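Homoaconitase large subunit (Methanocaldococcus jannaschii, PDB 4KP2) forms the iron-sulfur subunit of a hydro-lyase that interconverts (R)-homocitrate and homoisocitrate by way of cis-homoaconitate. Local coordinates at residues V347-I352 / A374-C379; N126-N131 / G145-F150; I176-V181 / K282-D287. All coordinates share one frame; numbering follows the deposited sequence.

Contact 1 (V347-I352 / A374-C379); sequences VKLIVI and AGAMIC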
loop_
_atom_site.group_PDB
_atom_site.type_symbol
_atom_site.label_atom_id
_atom_site.label_comp_id
_atom_site.label_asym_id
_atom_site.label_seq_id
_atom_site.Cartn_x
_atom_site.Cartn_y
_atom_site.Cartn_z
ATOM N N VAL A 347 -10.958 -12.590 7.982
ATOM C CA VAL A 347 -9.689 -11.963 8.338
ATOM C C VAL A 347 -8.959 -11.414 7.114
ATOM O O VAL A 347 -8.813 -12.097 6.101
ATOM C CB VAL A 347 -8.774 -12.928 9.133
ATOM C CG1 VAL A 347 -9.037 -14.360 8.727
ATOM C CG2 VAL A 347 -7.302 -12.567 8.952
ATOM N N LYS A 348 -8.514 -10.165 7.218
ATOM C CA LYS A 348 -7.766 -9.515 6.151
ATOM C C LYS A 348 -6.266 -9.576 6.426
ATOM O O LYS A 348 -5.803 -9.176 7.494
ATOM C CB LYS A 348 -8.228 -8.066 5.988
ATOM C CG LYS A 348 -8.422 -7.333 7.303
ATOM C CD LYS A 348 -9.223 -6.058 7.114
ATOM C CE LYS A 348 -9.533 -5.409 8.451
ATOM N NZ LYS A 348 -10.441 -4.243 8.302
ATOM N N LEU A 349 -5.512 -10.084 5.458
ATOM C CA LEU A 349 -4.070 -10.239 5.613
ATOM C C LEU A 349 -3.305 -9.091 4.963
ATOM O O LEU A 349 -3.544 -8.747 3.806
ATOM C CB LEU A 349 -3.613 -11.574 5.024
ATOM C CG LEU A 349 -2.107 -11.834 5.010
ATOM C CD1 LEU A 349 -1.539 -11.795 6.416
ATOM C CD2 LEU A 349 -1.811 -13.169 4.353
ATOM N N ILE A 350 -2.381 -8.503 5.718
ATOM C CA ILE A 350 -1.560 -7.408 5.217
ATOM C C ILE A 350 -0.085 -7.793 5.233
ATOM O O ILE A 350 0.458 -8.156 6.276
ATOM C CB ILE A 350 -1.754 -6.133 6.055
ATOM C CG1 ILE A 350 -3.229 -5.727 6.071
ATOM C CG2 ILE A 350 -0.892 -5.004 5.517
ATOM C CD1 ILE A 350 -3.515 -4.512 6.921
ATOM N N VAL A 351 0.560 -7.714 4.074
ATOM C CA VAL A 351 1.967 -8.078 3.959
ATOM C C VAL A 351 2.805 -6.913 3.443
ATOM O O VAL A 351 2.542 -6.376 2.365
ATOM C CB VAL A 351 2.163 -9.286 3.026
ATOM C CG1 VAL A 351 3.638 -9.635 2.915
ATOM C CG2 VAL A 351 1.363 -10.477 3.528
ATOM N N ILE A 352 3.811 -6.524 4.220
ATOM C CA ILE A 352 4.698 -5.429 3.843
ATOM C C ILE A 352 6.160 -5.819 4.030
ATOM O O ILE A 352 6.619 -5.988 5.157
ATOM C CB ILE A 352 4.427 -4.164 4.679
ATOM C CG1 ILE A 352 2.978 -3.708 4.516
ATOM C CG2 ILE A 352 5.384 -3.052 4.281
ATOM C CD1 ILE A 352 2.645 -2.460 5.299
ATOM N N ALA A 374 -3.262 -15.757 -2.280
ATOM C CA ALA A 374 -3.953 -16.064 -1.035
ATOM C C ALA A 374 -4.930 -14.953 -0.667
ATOM O O ALA A 374 -5.888 -15.178 0.073
ATOM C CB ALA A 374 -2.954 -16.289 0.085
ATOM N N GLY A 375 -4.681 -13.753 -1.182
ATOM C CA GLY A 375 -5.577 -12.633 -0.961
ATOM C C GLY A 375 -5.033 -11.601 0.007
ATOM O O GLY A 375 -5.793 -10.856 0.625
ATOM N N ALA A 376 -3.713 -11.553 0.136
ATOM C CA ALA A 376 -3.072 -10.596 1.029
ATOM C C ALA A 376 -3.068 -9.199 0.421
ATOM O O ALA A 376 -3.141 -9.042 -0.798
ATOM C CB ALA A 376 -1.652 -11.038 1.349
ATOM N N MET A 377 -2.983 -8.187 1.278
ATOM C CA MET A 377 -2.903 -6.806 0.821
ATOM C C MET A 377 -1.470 -6.292 0.885
ATOM O O MET A 377 -0.978 -5.917 1.951
ATOM C CB MET A 377 -3.831 -5.908 1.641
ATOM C CG MET A 377 -5.296 -6.015 1.252
ATOM S SD MET A 377 -6.354 -4.862 2.144
ATOM C CE MET A 377 -6.286 -5.549 3.797
ATOM N N ILE A 378 -0.803 -6.282 -0.264
ATOM C CA ILE A 378 0.576 -5.826 -0.345
ATOM C C ILE A 378 0.648 -4.304 -0.305
ATOM O O ILE A 378 -0.096 -3.621 -1.009
ATOM C CB ILE A 378 1.249 -6.324 -1.635
ATOM C CG1 ILE A 378 1.020 -7.827 -1.807
ATOM C CG2 ILE A 378 2.736 -5.996 -1.626
ATOM C CD1 ILE A 378 1.569 -8.662 -0.672
ATOM N N CYS A 379 1.544 -3.776 0.521
ATOM C CA CYS A 379 1.712 -2.333 0.635
ATOM C C CYS A 379 3.169 -1.920 0.462
ATOM O O CYS A 379 4.065 -2.763 0.429
ATOM C CB CYS A 379 1.170 -1.829 1.974
ATOM S SG CYS A 379 -0.605 -2.079 2.201
#

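Contact 2 (N126-N131 / G145-F150); sequences NYVLPN and GAFGAF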
loop_
_atom_site.group_PDB
_atom_site.type_symbol
_atom_site.label_atom_id
_atom_site.label_comp_id
_atom_site.label_asym_id
_atom_site.label_seq_id
_atom_site.Cartn_x
_atom_site.Cartn_y
_atom_site.Cartn_z
ATOM N N ASN A 126 23.191 -1.405 4.419
ATOM C CA ASN A 126 24.200 -0.615 3.719
ATOM C C ASN A 126 24.956 0.414 4.561
ATOM O O ASN A 126 25.640 1.278 4.012
ATOM C CB ASN A 126 23.561 0.079 2.509
ATOM C CG ASN A 126 24.545 0.307 1.378
ATOM O OD1 ASN A 126 25.109 1.393 1.241
ATOM N ND2 ASN A 126 24.755 -0.717 0.561
ATOM N N TYR A 127 24.853 0.331 5.884
ATOM C CA TYR A 127 25.494 1.341 6.727
ATOM C C TYR A 127 26.165 0.815 7.996
ATOM O O TYR A 127 27.372 0.975 8.173
ATOM C CB TYR A 127 24.501 2.451 7.082
ATOM C CG TYR A 127 24.017 3.242 5.888
ATOM C CD1 TYR A 127 24.835 4.183 5.279
ATOM C CD2 TYR A 127 22.742 3.049 5.373
ATOM C CE1 TYR A 127 24.399 4.909 4.188
ATOM C CE2 TYR A 127 22.297 3.773 4.283
ATOM C CZ TYR A 127 23.131 4.700 3.694
ATOM O OH TYR A 127 22.695 5.424 2.608
ATOM N N VAL A 128 25.380 0.200 8.875
ATOM C CA VAL A 128 25.856 -0.182 10.206
ATOM C C VAL A 128 27.035 -1.156 10.210
ATOM O O VAL A 128 26.906 -2.313 9.808
ATOM C CB VAL A 128 24.723 -0.779 11.061
ATOM C CG1 VAL A 128 25.257 -1.203 12.419
ATOM C CG2 VAL A 128 23.592 0.224 11.218
ATOM N N LEU A 129 28.181 -0.674 10.682
ATOM C CA LEU A 129 29.363 -1.511 10.856
ATOM C C LEU A 129 29.565 -1.819 12.335
ATOM O O LEU A 129 29.104 -1.066 13.190
ATOM C CB LEU A 129 30.603 -0.811 10.295
ATOM C CG LEU A 129 30.735 -0.737 8.775
ATOM C CD1 LEU A 129 31.995 0.023 8.393
ATOM C CD2 LEU A 129 30.748 -2.132 8.179
ATOM N N PRO A 130 30.242 -2.938 12.641
ATOM C CA PRO A 130 30.545 -3.297 14.031
ATOM C C PRO A 130 31.337 -2.214 14.760
ATOM O O PRO A 130 31.993 -1.393 14.120
ATOM C CB PRO A 130 31.394 -4.561 13.882
ATOM C CG PRO A 130 30.922 -5.169 12.613
ATOM C CD PRO A 130 30.620 -4.011 11.705
ATOM N N ASN A 131 31.252 -2.220 16.090
ATOM C CA ASN A 131 31.962 -1.273 16.954
ATOM C C ASN A 131 31.518 0.186 16.816
ATOM O O ASN A 131 32.068 1.072 17.473
ATOM C CB ASN A 131 33.482 -1.387 16.774
ATOM C CG ASN A 131 33.985 -2.804 16.954
ATOM O OD1 ASN A 131 33.367 -3.612 17.648
ATOM N ND2 ASN A 131 35.112 -3.114 16.326
ATOM N N GLY A 145 22.324 -3.390 17.278
ATOM C CA GLY A 145 23.268 -3.957 18.221
ATOM C C GLY A 145 23.624 -5.372 17.814
ATOM O O GLY A 145 24.486 -6.010 18.419
ATOM N N ALA A 146 22.953 -5.862 16.775
ATOM C CA ALA A 146 23.202 -7.198 16.255
ATOM C C ALA A 146 24.487 -7.228 15.436
ATOM O O ALA A 146 25.009 -8.296 15.115
ATOM C CB ALA A 146 22.027 -7.664 15.415
ATOM N N PHE A 147 24.988 -6.043 15.097
ATOM C CA PHE A 147 26.237 -5.912 14.359
ATOM C C PHE A 147 27.417 -5.796 15.315
ATOM O O PHE A 147 28.572 -5.780 14.890
ATOM C CB PHE A 147 26.188 -4.688 13.444
ATOM C CG PHE A 147 25.265 -4.844 12.272
ATOM C CD1 PHE A 147 23.912 -4.575 12.395
ATOM C CD2 PHE A 147 25.751 -5.259 11.044
ATOM C CE1 PHE A 147 23.061 -4.719 11.315
ATOM C CE2 PHE A 147 24.908 -5.405 9.960
ATOM C CZ PHE A 147 23.559 -5.134 10.096
ATOM N N GLY A 148 27.119 -5.718 16.606
ATOM C CA GLY A 148 28.150 -5.555 17.614
ATOM C C GLY A 148 28.481 -4.092 17.819
ATOM O O GLY A 148 29.613 -3.735 18.143
ATOM N N ALA A 149 27.481 -3.239 17.620
ATOM C CA ALA A 149 27.658 -1.803 17.778
ATOM C C ALA A 149 26.676 -1.248 18.800
ATOM O O ALA A 149 25.538 -1.705 18.892
ATOM C CB ALA A 149 27.485 -1.100 16.442
ATOM N N PHE A 150 27.124 -0.264 19.570
ATOM C CA PHE A 150 26.271 0.367 20.566
ATOM C C PHE A 150 25.289 1.312 19.883
ATOM O O PHE A 150 25.674 2.369 19.383
ATOM C CB PHE A 150 27.114 1.123 21.593
ATOM C CG PHE A 150 26.325 1.645 22.757
ATOM C CD1 PHE A 150 26.125 0.865 23.883
ATOM C CD2 PHE A 150 25.781 2.917 22.726
ATOM C CE1 PHE A 150 25.396 1.346 24.956
ATOM C CE2 PHE A 150 25.051 3.401 23.793
ATOM C CZ PHE A 150 24.859 2.615 24.910
#

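Contact 3 (I176-V181 / K282-D287); sequences IRVDIV and KEIEID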
loop_
_atom_site.group_PDB
_atom_site.type_symbol
_atom_site.label_atom_id
_atom_site.label_comp_id
_atom_site.label_asym_id
_atom_site.label_seq_id
_atom_site.Cartn_x
_atom_site.Cartn_y
_atom_site.Cartn_z
ATOM N N ILE A 176 22.715 -6.589 31.510
ATOM C CA ILE A 176 22.060 -7.846 31.839
ATOM C C ILE A 176 22.384 -8.873 30.755
ATOM O O ILE A 176 21.893 -8.789 29.626
ATOM C CB ILE A 176 20.533 -7.664 32.015
ATOM C CG1 ILE A 176 19.800 -9.004 31.899
ATOM C CG2 ILE A 176 19.994 -6.666 31.008
ATOM C CD1 ILE A 176 20.034 -9.939 33.061
ATOM N N ARG A 177 23.243 -9.824 31.103
ATOM C CA ARG A 177 23.678 -10.849 30.166
ATOM C C ARG A 177 22.590 -11.894 29.962
ATOM O O ARG A 177 22.046 -12.431 30.925
ATOM C CB ARG A 177 24.953 -11.517 30.677
ATOM C CG ARG A 177 25.326 -12.793 29.948
ATOM C CD ARG A 177 25.952 -12.517 28.596
ATOM N NE ARG A 177 26.344 -13.759 27.937
ATOM C CZ ARG A 177 27.134 -13.826 26.871
ATOM N NH1 ARG A 177 27.628 -12.718 26.337
ATOM N NH2 ARG A 177 27.436 -15.004 26.342
ATOM N N VAL A 178 22.276 -12.174 28.702
ATOM C CA VAL A 178 21.264 -13.170 28.372
ATOM C C VAL A 178 21.859 -14.288 27.523
ATOM O O VAL A 178 22.011 -14.148 26.309
ATOM C CB VAL A 178 20.069 -12.541 27.631
ATOM C CG1 VAL A 178 19.012 -13.594 27.337
ATOM C CG2 VAL A 178 19.476 -11.407 28.452
ATOM N N ASP A 179 22.205 -15.394 28.173
ATOM C CA ASP A 179 22.712 -16.565 27.469
ATOM C C ASP A 179 21.562 -17.447 27.005
ATOM O O ASP A 179 20.715 -17.851 27.802
ATOM C CB ASP A 179 23.660 -17.372 28.362
ATOM C CG ASP A 179 25.019 -16.719 28.512
ATOM O OD1 ASP A 179 25.207 -15.949 29.476
ATOM O OD2 ASP A 179 25.901 -16.980 27.667
ATOM N N ILE A 180 21.534 -17.743 25.712
ATOM C CA ILE A 180 20.500 -18.599 25.150
ATOM C C ILE A 180 21.107 -19.902 24.644
ATOM O O ILE A 180 21.832 -19.917 23.650
ATOM C CB ILE A 180 19.753 -17.899 24.004
ATOM C CG1 ILE A 180 19.266 -16.521 24.454
ATOM C CG2 ILE A 180 18.587 -18.750 23.532
ATOM C CD1 ILE A 180 18.522 -15.759 23.384
ATOM N N VAL A 181 20.812 -20.995 25.340
ATOM C CA VAL A 181 21.374 -22.295 24.994
ATOM C C VAL A 181 20.284 -23.336 24.770
ATOM O O VAL A 181 19.135 -23.137 25.160
ATOM C CB VAL A 181 22.332 -22.803 26.087
ATOM C CG1 VAL A 181 23.539 -21.881 26.205
ATOM C CG2 VAL A 181 21.604 -22.917 27.414
ATOM N N LYS A 282 23.442 -8.750 36.215
ATOM C CA LYS A 282 22.763 -10.020 36.427
ATOM C C LYS A 282 22.901 -10.884 35.182
ATOM O O LYS A 282 23.049 -10.372 34.074
ATOM C CB LYS A 282 21.284 -9.811 36.763
ATOM C CG LYS A 282 20.622 -11.042 37.362
ATOM C CD LYS A 282 21.271 -11.402 38.690
ATOM C CE LYS A 282 20.993 -12.842 39.083
ATOM N NZ LYS A 282 21.670 -13.804 38.167
ATOM N N GLU A 283 22.867 -12.199 35.365
ATOM C CA GLU A 283 22.972 -13.122 34.240
ATOM C C GLU A 283 21.786 -14.061 34.212
ATOM O O GLU A 283 21.432 -14.651 35.233
ATOM C CB GLU A 283 24.256 -13.938 34.328
ATOM C CG GLU A 283 25.507 -13.090 34.460
ATOM C CD GLU A 283 26.787 -13.925 34.478
ATOM O OE1 GLU A 283 26.747 -15.101 34.037
ATOM O OE2 GLU A 283 27.831 -13.403 34.934
ATOM N N ILE A 284 21.171 -14.190 33.044
ATOM C CA ILE A 284 20.019 -15.066 32.879
ATOM C C ILE A 284 20.261 -16.078 31.758
ATOM O O ILE A 284 20.940 -15.785 30.771
ATOM C CB ILE A 284 18.716 -14.249 32.632
ATOM C CG1 ILE A 284 17.644 -14.613 33.661
ATOM C CG2 ILE A 284 18.189 -14.434 31.215
ATOM C CD1 ILE A 284 17.149 -16.040 33.571
ATOM N N GLU A 285 19.722 -17.278 31.929
ATOM C CA GLU A 285 19.836 -18.319 30.917
ATOM C C GLU A 285 18.449 -18.839 30.563
ATOM O O GLU A 285 17.621 -19.070 31.443
ATOM C CB GLU A 285 20.736 -19.453 31.408
ATOM C CG GLU A 285 20.905 -20.588 30.414
ATOM C CD GLU A 285 22.068 -21.495 30.757
ATOM O OE1 GLU A 285 23.155 -20.970 31.078
ATOM O OE2 GLU A 285 21.895 -22.732 30.709
ATOM N N ILE A 286 18.199 -19.011 29.270
ATOM C CA ILE A 286 16.880 -19.403 28.794
ATOM C C ILE A 286 16.878 -20.792 28.164
ATOM O O ILE A 286 17.633 -21.062 27.234
ATOM C CB ILE A 286 16.331 -18.393 27.768
ATOM C CG1 ILE A 286 16.186 -17.011 28.406
ATOM C CG2 ILE A 286 14.999 -18.867 27.218
ATOM C CD1 ILE A 286 15.235 -16.977 29.581
ATOM N N ASP A 287 16.022 -21.667 28.684
ATOM C CA ASP A 287 15.824 -22.985 28.098
ATOM C C ASP A 287 15.002 -22.851 26.822
ATOM O O ASP A 287 14.087 -22.031 26.748
ATOM C CB ASP A 287 15.116 -23.912 29.088
ATOM C CG ASP A 287 13.820 -23.323 29.613
ATOM O OD1 ASP A 287 13.705 -22.079 29.655
ATOM O OD2 ASP A 287 12.918 -24.103 29.987
#

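Contact 1 (V347-I352 / A374-C379)
M377 lays its thioether across I350: the side chains cross obliquely, with CE of M377 3.8 Å from CG1 of I350 and the same methyl resting on CB of K348. A bend at the last torsion (chi3 -69°) turns this methyl back toward strand 348-351 after an extended start. The other face is packed just as closely. The methyl of A376 fits between two branched chains, CB lying 3.7 Å from CD2 of L349 and 3.8 Å from CG2 of V351, while CD1 of I378 curls back to CB of V351. F371 of helix 367-374 and L331 and L338 of helix 328-338 cover this apolar patch. Between the faces runs the parallel backbone ladder, M377 N to L349 O and V351 N to M377 O (3.2 Å); the third rung, C379 N to V351 O, is weak, and here CG1 of I352 packs on CB of C379. Looser is the approach of I350 CG2 to SG of C379, 4.4 Å away; P86 and G114 of the second subunit cover this I350/M377/C379 face. K348 brings only its CB to M377; beyond it the chain leads away, partly exposed, with P87 of the second subunit beside it. G375, at positive phi, ends helix 367-374 in a Schellman motif and turns the chain into strand 377-378, the outermost strand, within this chain, of a parallel five-stranded sheet of order 3-2-1-4-5, typical of a three-layer alpha-beta-alpha sandwich of the aconitase family.

Contact 2 (N126-N131 / G145-F150)
V128 stands over one face of the F147 ring, the two side chains crossing at about a right angle. Its CB lies 4.2 Å from the ring centroid and 14° off the ring normal, a CH-pi contact displaced toward the rim. CG1, anti to the backbone N (chi1 178°), reaches the CG and CD1 side of the ring at 3.6 Å. V128 O lies over the same face, toward its CD2 side, 3.4 Å from CD2 of F147, and also accepts a hydrogen bond from R256. P130 packs CB and CG on F147 O, CB at 3.2 Å, while L252 of helix 246-254 touches both P130 and F147. The two loops flank strand 133-136 of a parallel five-stranded sheet, 126-131 leading in from helix 119-126 and 145-150 leading out to strand 150-153, outermost within this chain. Beyond the proline, N131 N donates to G148 O (3.0 Å), coming from well above the carbonyl plane. G148 has positive phi, where a side chain would press on the preceding carbonyl O. A149 points its methyl at the other loop, CB 3.6 Å from L129 O. The N131 side chain starts away from this meeting, and its ND2 donates to E269 O.

Contact 3 (I176-V181 / K282-D287)
I176 curls the end of its side chain over the backbone of K282, CD1 lying 3.2 Å from K282 O and 3.9 Å from K282 CB. With CG1 anti to the backbone N (chi1 161°) and a turn at chi2, the terminal methyl comes nearer the neighbouring strand than its root would suggest. Further along this face V178 and I284 lie side by side and point the same way, CG1 of V178 being 4.1 Å from CG2 of I284. I180 and I286 continue the row, and helix 189-200 covers it, with I192 on I180 and E199 on I284 and I286. The strands run parallel in a mixed sheet, their axes 4.8 Å apart and 20° from alignment; strand 167-180 is shared, pairing with 208-213 as well as with 282-286. Four bonds join the backbones: R177 N to K282 O, I284 N to R177 O, D179 N to I284 O and I286 N to D179 O. The other face is charged. R177 forms a two-bonded salt bridge with D179 of its own strand, NE to OD1 at 2.9 Å and NH2 to OD2 at 2.8 Å. Both oxygens lie close to the guanidinium plane, yet the nitrogens come from above the carboxylate plane, so the two flat groups are tilted against each other. NH1 of R177 makes a salt bridge to E211, which should help fix the rotation of the guanidinium. E283 brings its CG alongside CB of R177 and sends its carboxylate to R275 in a salt bridge. Near the strand ends V181 and E285 cross at about a right angle, CG2 of V181 meeting OE2 of E285 at 3.3 Å.

Along the chain the contacts come in the order 126-131/145-150, then 176-181/282-287, then 347-352/374-379, each closing before the next opens. The centres of contacts 2 and 3 are 22 Å apart, with nearest atoms about 11 Å apart; those of contacts 1 and 3 are 36 Å apart. Contact 2 flanks a strand of one parallel five-stranded sheet, and contact 1 forms the margin of a second with the same strand order, across the chain's centre, 32 Å away between centres. These two lie nearer the cysteines predicted to bind the cluster, C383 and C386 for contact 1 and C323 for contact 2, whereas contact 3 is plain strand pairing in a separate mixed sheet.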